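Local structure of 7,8-dihydro-6-hydroxymethylpterin pyrophosphokinase-dihydropteroate synthase (Plasmodium falciparum, 6JWS) at residues N165-V170 / L331-M336; I184-E189 / N307-N312; P438-N443 / G533-M538. The protein probably catalyses two successive steps of folate biosynthesis, pyrophosphorylating 6-hydroxymethyl-7,8-dihydropterin with ATP and then condensing the product with 4-aminobenzoate to give 7,8-dihydropteroate. The protein carries 1 engineered substitution. All coordinates share one frame; numbering follows the deposited sequence.

Interaction 1. Residues N165-V170 / L331-M336; sequences NLTVVV and LCLNDM
With chi1 at 60°, Thr167 holds OG1 between its own backbone N and carbonyl carbon, facing Met336, while CG2 stays beside the N and reaches Cys332. Met336 bends at its last torsion (chi3 -57°), which folds the thioether over the threonine. As a result Thr167 OG1 lies 3.2 Å from Met336 CE and 3.3 Å from Met336 SD, so that sulfur and terminal methyl both rest against the hydroxyl oxygen. The same methyl continues to Val169, whose CG2 is 3.6 Å from Met336 CE; these two side chains run past each other in opposite directions. One turn earlier on the helix, Cys332 lays its CB against both branches of the same threonine. The approach of Thr167 CG2 to Cys332 CB, 3.5 Å, is tighter than a usual carbon contact, so the helix sits closely on the strand here. The sulfur of Cys332 turns instead to the amide of Asn165, with SG 3.9 Å from ND2. Leu333 CD2 adds a looser touch, 4.2 Å from Thr167 CG2, its chain crossing the threonine at about a right angle. No hydrogen bond joins the two segments; the contact is buried packing, with the segment axes 7.8 Å apart and 39° from parallel. Strand 163-172 lies within the antiparallel sheet of the pyrophosphokinase domain, bonded to strand 16-24 on one side and strand 46-57 on the other. Helix 327-336 covers one face of that sheet, while Leu166 and Val168 pack on Leu38 of helix 30-44, giving the alpha-beta-alpha layering of this family.

Interaction 2. Residues I184-E189 / N307-N312; sequences IKYIEE and NNMVDN. With ATP (adenosine-5'-triphosphate), chain J.
This is helix-to-turn packing at the rim of the ATP pocket in the alpha-beta-alpha pyrophosphokinase domain: helix 177-190 receives the end of helix 304-309 and the turn that follows it. Met309 fills the middle. Its chain, bent at chi3 (54°), brings CE to 3.9 Å from Lys185 CB. The sulfur settles by Tyr186, SD 4.2 Å from CB and at the edge of the phenol ring, near its plane. One turn further along the helix, the aliphatic parts of Glu189 and Met309 slide past each other in opposite directions, CG to CG at 4.1 Å. The carboxylate of Glu189 then reaches over the turn. Its OE2 is 3.5 Å from Asn308 CB and 3.8 Å from Asn312 ND2, and the planes of the Asn312 amide and the carboxylate are only 8° apart. Ile231 and Leu235 of helix 228-236 back this cluster, touching Met309 and Tyr186 respectively. Lys185 extends beyond a bend at chi2 toward the nucleotide, placing NZ 3.8 Å from ATP C5' and 4.0 Å from ATP O1A, an alpha-phosphate oxygen. From the turn, the backbone grips the ribose directly: ATP O3' donates a 2.8 Å hydrogen bond to Asn312 O.

Interaction 3. Residues P438-N443 / G533-M538; sequences PFVIPN and GNPHTM. With PT1 (pteroic acid), chain I.
Phe439 and the 535-536 turn meet through one weak hydrogen bond and a set of ring contacts. Phe439 N donates to Pro535 O over 3.3 Å at an N-H...O angle of 150°, and the same carbonyl oxygen lies over one face of the Phe439 ring, toward its rim. His536 comes to the edge of that ring, ND1 3.8 Å from Phe439 CD1, the two side chains crossing obliquely. Its CE1 lies 3.4 Å from Phe439 O, so the imidazole runs along the backbone of the other loop. On the inner side Pro438 and Met538 turn to the ligand. Pro438 CD packs 3.5 Å from C20 in the benzoate ring of pteroic acid, and Met538, extended beyond CG, brings CE to 4.0 Å from Pro438 N and 4.1 Å from PT1 C18. Behind this shell, Asn534 shapes the turn that presents Pro535 and His536. Its OD1 takes the amides of His536 (N to OD1 2.8 Å), an Asx turn, and of Thr537, while Thr537 OG1 in turn accepts from Asn534 N at 3.0 Å. Phe580 and Ala581 back Met538. The outer part of the contact is exposed, and Val440 and Ile441 are poorly ordered. Two loops that follow strands of the TIM barrel thus come together on one side of the benzoate ring, the arrangement of the dihydropteroate synthase family, whose active site lies at the C-terminal ends of the barrel strands.

In the fold
From the N terminus, strand 163-172 opens interaction 1 and leads directly into helix 177-190, which opens interaction 2. The chain returns at 307-312 to close interaction 2 beside the nucleotide, then at helix 327-336 to close interaction 1. Interaction 2 is therefore nested in the loop of interaction 1, and their nearest atoms are about 8 Å apart. Interaction 1 joins the sheet of the pyrophosphokinase domain to a covering helix; interaction 2 joins helix 177-190 to the turn that lines the ATP pocket. Interaction 3 follows in series in the synthase barrel, joining two strand-following loops; its centre is about 57 Å from that of interaction 2, on the opposite side of the chain's centre.

Interaction 1. Residues N165-V170 / L331-M336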
loop_
_atom_site.group_PDB
_atom_site.type_symbol
_atom_site.label_atom_id
_atom_site.label_comp_id
_atom_site.label_asym_id
_atom_site.label_seq_id
_atom_site.Cartn_x
_atom_site.Cartn_y
_atom_site.Cartn_z
ATOM N N ASN B 165 -16.324 -26.245 -7.601
ATOM C CA ASN B 165 -17.558 -26.514 -6.892
ATOM C C ASN B 165 -18.498 -25.325 -7.018
ATOM O O ASN B 165 -18.072 -24.182 -6.943
ATOM C CB ASN B 165 -17.265 -26.658 -5.397
ATOM C CG ASN B 165 -17.885 -27.898 -4.805
ATOM O OD1 ASN B 165 -17.498 -29.015 -5.162
ATOM N ND2 ASN B 165 -18.834 -27.706 -3.896
ATOM N N LEU B 166 -19.790 -25.622 -7.062
ATOM C CA LEU B 166 -20.816 -24.603 -7.100
ATOM C C LEU B 166 -22.103 -25.237 -6.587
ATOM O O LEU B 166 -22.401 -26.363 -6.964
ATOM C CB LEU B 166 -20.938 -24.165 -8.568
ATOM C CG LEU B 166 -22.221 -23.446 -8.959
ATOM C CD1 LEU B 166 -22.204 -22.057 -8.368
ATOM C CD2 LEU B 166 -22.316 -23.354 -10.465
ATOM N N THR B 167 -22.847 -24.519 -5.742
ATOM C CA THR B 167 -24.194 -24.933 -5.378
ATOM C C THR B 167 -25.242 -24.141 -6.167
ATOM O O THR B 167 -24.940 -23.076 -6.715
ATOM C CB THR B 167 -24.416 -24.923 -3.858
ATOM O OG1 THR B 167 -24.215 -23.614 -3.311
ATOM C CG2 THR B 167 -23.610 -25.987 -3.125
ATOM N N VAL B 168 -26.461 -24.707 -6.246
ATOM C CA VAL B 168 -27.618 -24.109 -6.894
ATOM C C VAL B 168 -28.866 -24.485 -6.099
ATOM O O VAL B 168 -28.946 -25.584 -5.560
ATOM C CB VAL B 168 -27.779 -24.492 -8.383
ATOM C CG1 VAL B 168 -26.467 -24.494 -9.141
ATOM C CG2 VAL B 168 -28.516 -25.804 -8.582
ATOM N N VAL B 169 -29.819 -23.548 -6.010
ATOM C CA VAL B 169 -31.160 -23.869 -5.549
ATOM C C VAL B 169 -32.072 -23.964 -6.773
ATOM O O VAL B 169 -32.046 -23.091 -7.650
ATOM C CB VAL B 169 -31.678 -22.839 -4.530
ATOM C CG1 VAL B 169 -33.101 -23.144 -4.098
ATOM C CG2 VAL B 169 -30.765 -22.684 -3.312
ATOM N N VAL B 170 -32.857 -25.050 -6.831
ATOM C CA VAL B 170 -33.777 -25.350 -7.920
ATOM C C VAL B 170 -35.202 -25.410 -7.370
ATOM O O VAL B 170 -35.476 -26.068 -6.362
ATOM C CB VAL B 170 -33.384 -26.661 -8.635
ATOM C CG1 VAL B 170 -34.242 -26.922 -9.857
ATOM C CG2 VAL B 170 -31.933 -26.632 -9.072
ATOM N N LEU B 331 -19.064 -23.732 2.599
ATOM C CA LEU B 331 -18.575 -22.531 1.939
ATOM C C LEU B 331 -19.584 -22.029 0.883
ATOM O O LEU B 331 -19.970 -20.858 0.909
ATOM C CB LEU B 331 -17.198 -22.880 1.352
ATOM C CG LEU B 331 -16.468 -21.820 0.511
ATOM C CD1 LEU B 331 -16.024 -20.616 1.353
ATOM C CD2 LEU B 331 -15.257 -22.451 -0.171
ATOM N N CYS B 332 -20.041 -22.926 -0.014
ATOM C CA CYS B 332 -21.020 -22.618 -1.057
ATOM C C CYS B 332 -22.400 -22.299 -0.482
ATOM O O CYS B 332 -23.019 -21.337 -0.910
ATOM C CB CYS B 332 -21.171 -23.778 -2.032
ATOM S SG CYS B 332 -19.741 -23.980 -3.118
ATOM N N LEU B 333 -22.907 -23.116 0.447
ATOM C CA LEU B 333 -24.221 -22.892 1.041
ATOM C C LEU B 333 -24.246 -21.556 1.783
ATOM O O LEU B 333 -25.299 -20.918 1.863
ATOM C CB LEU B 333 -24.562 -24.026 2.018
ATOM C CG LEU B 333 -24.690 -25.442 1.431
ATOM C CD1 LEU B 333 -24.941 -26.477 2.530
ATOM C CD2 LEU B 333 -25.802 -25.520 0.399
ATOM N N ASN B 334 -23.092 -21.147 2.341
ATOM C CA ASN B 334 -23.039 -19.927 3.135
ATOM C C ASN B 334 -23.304 -18.705 2.250
ATOM O O ASN B 334 -23.707 -17.668 2.757
ATOM C CB ASN B 334 -21.725 -19.809 3.920
ATOM C CG ASN B 334 -21.586 -18.518 4.706
ATOM O OD1 ASN B 334 -22.392 -18.218 5.590
ATOM N ND2 ASN B 334 -20.564 -17.738 4.394
ATOM N N ASP B 335 -23.032 -18.818 0.939
ATOM C CA ASP B 335 -23.255 -17.722 0.003
ATOM C C ASP B 335 -24.747 -17.560 -0.272
ATOM O O ASP B 335 -25.212 -16.435 -0.439
ATOM C CB ASP B 335 -22.610 -17.979 -1.364
ATOM C CG ASP B 335 -21.096 -17.910 -1.398
ATOM O OD1 ASP B 335 -20.503 -17.263 -0.513
ATOM O OD2 ASP B 335 -20.521 -18.512 -2.301
ATOM N N MET B 336 -25.467 -18.698 -0.334
ATOM C CA MET B 336 -26.851 -18.762 -0.804
ATOM C C MET B 336 -27.821 -18.634 0.365
ATOM O O MET B 336 -28.718 -17.806 0.307
ATOM C CB MET B 336 -27.186 -20.064 -1.550
ATOM C CG MET B 336 -26.180 -20.456 -2.620
ATOM S SD MET B 336 -26.878 -21.744 -3.695
ATOM C CE MET B 336 -27.262 -23.017 -2.489
#

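Interaction 2. Residues I184-E189 / N307-N312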
loop_
_atom_site.group_PDB
_atom_site.type_symbol
_atom_site.label_atom_id
_atom_site.label_comp_id
_atom_site.label_asym_id
_atom_site.label_seq_id
_atom_site.Cartn_x
_atom_site.Cartn_y
_atom_site.Cartn_z
ATOM N N ILE B 184 -30.783 -36.731 -12.456
ATOM C CA ILE B 184 -29.445 -36.176 -12.321
ATOM C C ILE B 184 -28.430 -37.160 -12.898
ATOM O O ILE B 184 -27.498 -36.759 -13.601
ATOM C CB ILE B 184 -29.144 -35.805 -10.853
ATOM C CG1 ILE B 184 -29.822 -34.491 -10.452
ATOM C CG2 ILE B 184 -27.642 -35.761 -10.599
ATOM C CD1 ILE B 184 -30.013 -34.334 -8.962
ATOM N N LYS B 185 -28.619 -38.452 -12.588
ATOM C CA LYS B 185 -27.761 -39.510 -13.108
ATOM C C LYS B 185 -27.823 -39.527 -14.631
ATOM O O LYS B 185 -26.801 -39.722 -15.280
ATOM C CB LYS B 185 -28.112 -40.867 -12.489
ATOM C CG LYS B 185 -27.785 -41.005 -11.008
ATOM C CD LYS B 185 -26.304 -40.871 -10.713
ATOM C CE LYS B 185 -26.027 -40.689 -9.234
ATOM N NZ LYS B 185 -24.577 -40.746 -8.949
ATOM N N TYR B 186 -29.016 -39.277 -15.185
ATOM C CA TYR B 186 -29.173 -39.144 -16.625
ATOM C C TYR B 186 -28.313 -37.986 -17.131
ATOM O O TYR B 186 -27.479 -38.177 -18.022
ATOM C CB TYR B 186 -30.651 -39.035 -17.021
ATOM C CG TYR B 186 -30.879 -39.019 -18.513
ATOM C CD1 TYR B 186 -30.692 -40.162 -19.275
ATOM C CD2 TYR B 186 -31.257 -37.858 -19.171
ATOM C CE1 TYR B 186 -30.879 -40.163 -20.648
ATOM C CE2 TYR B 186 -31.456 -37.842 -20.543
ATOM C CZ TYR B 186 -31.265 -38.997 -21.284
ATOM O OH TYR B 186 -31.445 -38.996 -22.636
ATOM N N ILE B 187 -28.495 -36.803 -16.521
ATOM C CA ILE B 187 -27.730 -35.610 -16.864
ATOM C C ILE B 187 -26.228 -35.911 -16.846
ATOM O O ILE B 187 -25.523 -35.565 -17.790
ATOM C CB ILE B 187 -28.119 -34.415 -15.960
ATOM C CG1 ILE B 187 -29.501 -33.868 -16.316
ATOM C CG2 ILE B 187 -27.063 -33.314 -16.004
ATOM C CD1 ILE B 187 -30.121 -33.020 -15.238
ATOM N N GLU B 188 -25.737 -36.579 -15.792
ATOM C CA GLU B 188 -24.308 -36.864 -15.708
ATOM C C GLU B 188 -23.868 -37.679 -16.919
ATOM O O GLU B 188 -22.872 -37.339 -17.556
ATOM C CB GLU B 188 -23.910 -37.604 -14.425
ATOM C CG GLU B 188 -24.039 -36.770 -13.167
ATOM C CD GLU B 188 -23.543 -37.395 -11.876
ATOM O OE1 GLU B 188 -22.565 -38.167 -11.915
ATOM O OE2 GLU B 188 -24.124 -37.086 -10.821
ATOM N N GLU B 189 -24.624 -38.748 -17.212
ATOM C CA GLU B 189 -24.322 -39.665 -18.302
ATOM C C GLU B 189 -24.320 -38.918 -19.632
ATOM O O GLU B 189 -23.439 -39.151 -20.456
ATOM C CB GLU B 189 -25.306 -40.839 -18.343
ATOM C CG GLU B 189 -25.011 -41.938 -17.337
ATOM C CD GLU B 189 -23.673 -42.650 -17.491
ATOM O OE1 GLU B 189 -23.146 -42.703 -18.638
ATOM O OE2 GLU B 189 -23.158 -43.160 -16.460
ATOM N N ASN B 307 -28.292 -48.246 -18.901
ATOM C CA ASN B 307 -27.571 -49.430 -18.459
ATOM C C ASN B 307 -26.596 -49.077 -17.335
ATOM O O ASN B 307 -26.655 -49.665 -16.256
ATOM C CB ASN B 307 -26.907 -50.151 -19.637
ATOM C CG ASN B 307 -27.887 -50.493 -20.740
ATOM O OD1 ASN B 307 -27.761 -50.002 -21.860
ATOM N ND2 ASN B 307 -28.875 -51.318 -20.429
ATOM N N ASN B 308 -25.718 -48.101 -17.601
ATOM C CA ASN B 308 -24.689 -47.667 -16.668
ATOM C C ASN B 308 -25.322 -47.191 -15.363
ATOM O O ASN B 308 -24.697 -47.274 -14.306
ATOM C CB ASN B 308 -23.829 -46.549 -17.261
ATOM C CG ASN B 308 -23.339 -46.862 -18.658
ATOM O OD1 ASN B 308 -23.907 -46.385 -19.639
ATOM N ND2 ASN B 308 -22.299 -47.672 -18.760
ATOM N N MET B 309 -26.572 -46.719 -15.463
ATOM C CA MET B 309 -27.272 -46.023 -14.394
ATOM C C MET B 309 -27.735 -46.993 -13.306
ATOM O O MET B 309 -27.848 -46.594 -12.149
ATOM C CB MET B 309 -28.480 -45.246 -14.935
ATOM C CG MET B 309 -28.116 -43.943 -15.659
ATOM S SD MET B 309 -29.529 -42.974 -16.289
ATOM C CE MET B 309 -30.511 -42.805 -14.800
ATOM N N VAL B 310 -27.988 -48.258 -13.674
ATOM C CA VAL B 310 -28.665 -49.213 -12.801
ATOM C C VAL B 310 -27.959 -49.337 -11.447
ATOM O O VAL B 310 -28.609 -49.290 -10.402
ATOM C CB VAL B 310 -28.898 -50.589 -13.466
ATOM C CG1 VAL B 310 -29.930 -50.520 -14.577
ATOM C CG2 VAL B 310 -27.616 -51.247 -13.961
ATOM N N ASP B 311 -26.630 -49.489 -11.483
ATOM C CA ASP B 311 -25.838 -49.790 -10.301
ATOM C C ASP B 311 -25.465 -48.509 -9.556
ATOM O O ASP B 311 -25.069 -48.571 -8.392
ATOM C CB ASP B 311 -24.591 -50.606 -10.663
ATOM C CG ASP B 311 -24.794 -52.110 -10.572
ATOM O OD1 ASP B 311 -25.226 -52.580 -9.498
ATOM O OD2 ASP B 311 -24.515 -52.800 -11.576
ATOM N N ASN B 312 -25.624 -47.361 -10.229
ATOM C CA ASN B 312 -25.023 -46.102 -9.812
ATOM C C ASN B 312 -25.668 -45.560 -8.539
ATOM O O ASN B 312 -25.014 -44.845 -7.787
ATOM C CB ASN B 312 -24.975 -45.072 -10.947
ATOM C CG ASN B 312 -23.800 -45.281 -11.881
ATOM O OD1 ASN B 312 -22.757 -45.794 -11.475
ATOM N ND2 ASN B 312 -23.955 -44.880 -13.133
HETATM P PG ATP J . -21.744 -39.007 -2.783
HETATM O O1G ATP J . -20.660 -38.053 -2.316
HETATM O O2G ATP J . -22.479 -39.672 -1.631
HETATM O O3G ATP J . -22.688 -38.348 -3.767
HETATM P PB ATP J . -19.519 -40.430 -4.216
HETATM O O1B ATP J . -19.257 -41.893 -4.303
HETATM O O2B ATP J . -18.504 -39.537 -3.571
HETATM O O3B ATP J . -20.967 -40.213 -3.556
HETATM P PA ATP J . -20.979 -40.077 -6.730
HETATM O O1A ATP J . -21.841 -38.853 -6.698
HETATM O O2A ATP J . -20.421 -40.513 -8.046
HETATM O O3A ATP J . -19.773 -39.879 -5.694
HETATM O "O5'" ATP J . -21.761 -41.306 -6.055
HETATM C "C5'" ATP J . -23.080 -41.058 -5.501
HETATM C "C4'" ATP J . -23.531 -42.268 -4.724
HETATM O "O4'" ATP J . -24.058 -41.862 -3.434
HETATM C "C3'" ATP J . -24.645 -43.083 -5.389
HETATM O "O3'" ATP J . -24.441 -44.461 -5.098
HETATM C "C2'" ATP J . -25.906 -42.468 -4.775
HETATM O "O2'" ATP J . -27.016 -43.331 -4.682
HETATM C "C1'" ATP J . -25.440 -42.150 -3.361
HETATM N N9 ATP J . -26.147 -41.015 -2.766
HETATM C C8 ATP J . -26.761 -41.003 -1.541
HETATM N N7 ATP J . -27.316 -39.846 -1.264
HETATM C C5 ATP J . -27.021 -39.047 -2.361
HETATM C C6 ATP J . -27.318 -37.703 -2.658
HETATM N N6 ATP J . -28.010 -36.917 -1.843
HETATM N N1 ATP J . -26.881 -37.211 -3.845
HETATM C C2 ATP J . -26.189 -38.019 -4.662
HETATM N N3 ATP J . -25.850 -39.295 -4.481
HETATM C C4 ATP J . -26.304 -39.757 -3.298
#

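Interaction 3. Residues P438-N443 / G533-M538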
loop_
_atom_site.group_PDB
_atom_site.type_symbol
_atom_site.label_atom_id
_atom_site.label_comp_id
_atom_site.label_asym_id
_atom_site.label_seq_id
_atom_site.Cartn_x
_atom_site.Cartn_y
_atom_site.Cartn_z
ATOM N N PRO B 438 -20.929 14.146 -16.743
ATOM C CA PRO B 438 -21.740 15.300 -16.363
ATOM C C PRO B 438 -22.053 16.206 -17.554
ATOM O O PRO B 438 -21.162 16.572 -18.317
ATOM C CB PRO B 438 -20.896 16.019 -15.293
ATOM C CG PRO B 438 -19.486 15.536 -15.539
ATOM C CD PRO B 438 -19.624 14.126 -16.075
ATOM N N PHE B 439 -23.355 16.486 -17.709
ATOM C CA PHE B 439 -23.931 17.549 -18.527
ATOM C C PHE B 439 -23.754 17.296 -20.028
ATOM O O PHE B 439 -23.904 18.221 -20.828
ATOM C CB PHE B 439 -23.459 18.936 -18.065
ATOM C CG PHE B 439 -23.724 19.277 -16.616
ATOM C CD1 PHE B 439 -25.007 19.569 -16.169
ATOM C CD2 PHE B 439 -22.680 19.341 -15.700
ATOM C CE1 PHE B 439 -25.241 19.888 -14.838
ATOM C CE2 PHE B 439 -22.917 19.658 -14.370
ATOM C CZ PHE B 439 -24.198 19.930 -13.939
ATOM N N VAL B 440 -23.470 16.041 -20.409
ATOM C CA VAL B 440 -23.301 15.704 -21.817
ATOM C C VAL B 440 -24.668 15.517 -22.478
ATOM O O VAL B 440 -25.490 14.721 -22.020
ATOM C CB VAL B 440 -22.380 14.487 -22.050
ATOM C CG1 VAL B 440 -20.918 14.803 -21.756
ATOM C CG2 VAL B 440 -22.848 13.240 -21.314
ATOM N N ILE B 441 -24.897 16.282 -23.554
ATOM C CA ILE B 441 -26.018 16.066 -24.454
ATOM C C ILE B 441 -25.555 15.123 -25.564
ATOM O O ILE B 441 -24.506 15.353 -26.170
ATOM C CB ILE B 441 -26.583 17.403 -24.993
ATOM C CG1 ILE B 441 -25.487 18.406 -25.376
ATOM C CG2 ILE B 441 -27.570 18.008 -24.003
ATOM C CD1 ILE B 441 -25.171 18.467 -26.857
ATOM N N PRO B 442 -26.291 14.017 -25.846
ATOM C CA PRO B 442 -25.903 13.081 -26.906
ATOM C C PRO B 442 -26.114 13.685 -28.293
ATOM O O PRO B 442 -26.836 14.670 -28.439
ATOM C CB PRO B 442 -26.850 11.886 -26.700
ATOM C CG PRO B 442 -28.070 12.483 -26.028
ATOM C CD PRO B 442 -27.533 13.610 -25.166
ATOM N N ASN B 443 -25.455 13.101 -29.300
ATOM C CA ASN B 443 -25.753 13.427 -30.684
ATOM C C ASN B 443 -27.126 12.841 -30.999
ATOM O O ASN B 443 -27.269 11.626 -31.120
ATOM C CB ASN B 443 -24.652 12.950 -31.636
ATOM C CG ASN B 443 -24.847 13.415 -33.064
ATOM O OD1 ASN B 443 -25.954 13.372 -33.595
ATOM N ND2 ASN B 443 -23.772 13.842 -33.707
ATOM N N GLY B 533 -30.351 9.469 -10.943
ATOM C CA GLY B 533 -30.537 10.592 -11.856
ATOM C C GLY B 533 -29.903 10.365 -13.233
ATOM O O GLY B 533 -29.621 9.239 -13.640
ATOM N N ASN B 534 -29.691 11.457 -13.966
ATOM C CA ASN B 534 -29.067 11.390 -15.273
ATOM C C ASN B 534 -27.915 12.386 -15.294
ATOM O O ASN B 534 -27.661 13.039 -14.281
ATOM C CB ASN B 534 -30.082 11.685 -16.380
ATOM C CG ASN B 534 -30.806 12.996 -16.177
ATOM O OD1 ASN B 534 -30.185 14.026 -15.884
ATOM N ND2 ASN B 534 -32.122 12.961 -16.319
ATOM N N PRO B 535 -27.186 12.536 -16.428
ATOM C CA PRO B 535 -26.088 13.507 -16.503
ATOM C C PRO B 535 -26.457 14.917 -16.034
ATOM O O PRO B 535 -25.629 15.610 -15.446
ATOM C CB PRO B 535 -25.627 13.453 -17.981
ATOM C CG PRO B 535 -26.079 12.063 -18.461
ATOM C CD PRO B 535 -27.344 11.758 -17.676
ATOM N N HIS B 536 -27.706 15.337 -16.245
ATOM C CA HIS B 536 -28.062 16.703 -15.886
ATOM C C HIS B 536 -28.474 16.844 -14.416
ATOM O O HIS B 536 -28.360 17.940 -13.874
ATOM C CB HIS B 536 -29.070 17.304 -16.886
ATOM C CG HIS B 536 -28.495 17.329 -18.263
ATOM N ND1 HIS B 536 -27.550 18.273 -18.659
ATOM C CD2 HIS B 536 -28.650 16.481 -19.307
ATOM C CE1 HIS B 536 -27.183 18.026 -19.899
ATOM N NE2 HIS B 536 -27.844 16.930 -20.321
ATOM N N THR B 537 -28.963 15.769 -13.785
ATOM C CA THR B 537 -29.534 15.899 -12.452
ATOM C C THR B 537 -28.624 15.325 -11.368
ATOM O O THR B 537 -28.750 15.715 -10.218
ATOM C CB THR B 537 -30.948 15.300 -12.334
ATOM O OG1 THR B 537 -30.840 13.895 -12.585
ATOM C CG2 THR B 537 -31.962 15.957 -13.252
ATOM N N MET B 538 -27.734 14.398 -11.723
ATOM C CA MET B 538 -27.118 13.531 -10.727
ATOM C C MET B 538 -26.302 14.311 -9.694
ATOM O O MET B 538 -26.233 13.888 -8.536
ATOM C CB MET B 538 -26.260 12.434 -11.368
ATOM C CG MET B 538 -25.109 12.946 -12.223
ATOM S SD MET B 538 -24.215 11.546 -12.949
ATOM C CE MET B 538 -22.812 12.410 -13.665
HETATM C C2 PT1 I . -18.219 3.924 -14.437
HETATM C C3 PT1 I . -18.546 4.584 -15.701
HETATM C C5 PT1 I . -19.178 3.749 -16.728
HETATM N N6 PT1 I . -18.288 5.891 -15.946
HETATM C C7 PT1 I . -19.123 1.880 -15.229
HETATM N N9 PT1 I . -19.428 2.438 -16.446
HETATM C C10 PT1 I . -18.649 6.433 -17.139
HETATM N N11 PT1 I . -19.405 0.553 -14.966
HETATM C C12 PT1 I . -19.275 5.653 -18.103
HETATM C C21 PT1 I . -17.276 12.932 -13.362
HETATM O O22 PT1 I . -16.287 13.608 -13.758
HETATM O O1 PT1 I . -17.646 4.626 -13.452
HETATM N N4 PT1 I . -18.512 2.617 -14.262
HETATM N N8 PT1 I . -19.508 4.340 -17.889
HETATM C C13 PT1 I . -18.396 7.898 -17.373
HETATM N N14 PT1 I . -19.336 8.680 -16.523
HETATM C C15 PT1 I . -18.865 9.696 -15.764
HETATM C C16 PT1 I . -19.483 10.006 -14.533
HETATM C C17 PT1 I . -17.742 10.448 -16.242
HETATM C C18 PT1 I . -18.961 11.067 -13.754
HETATM C C19 PT1 I . -17.244 11.519 -15.459
HETATM C C20 PT1 I . -17.841 11.813 -14.208
HETATM O O23 PT1 I . -17.790 13.183 -12.259
#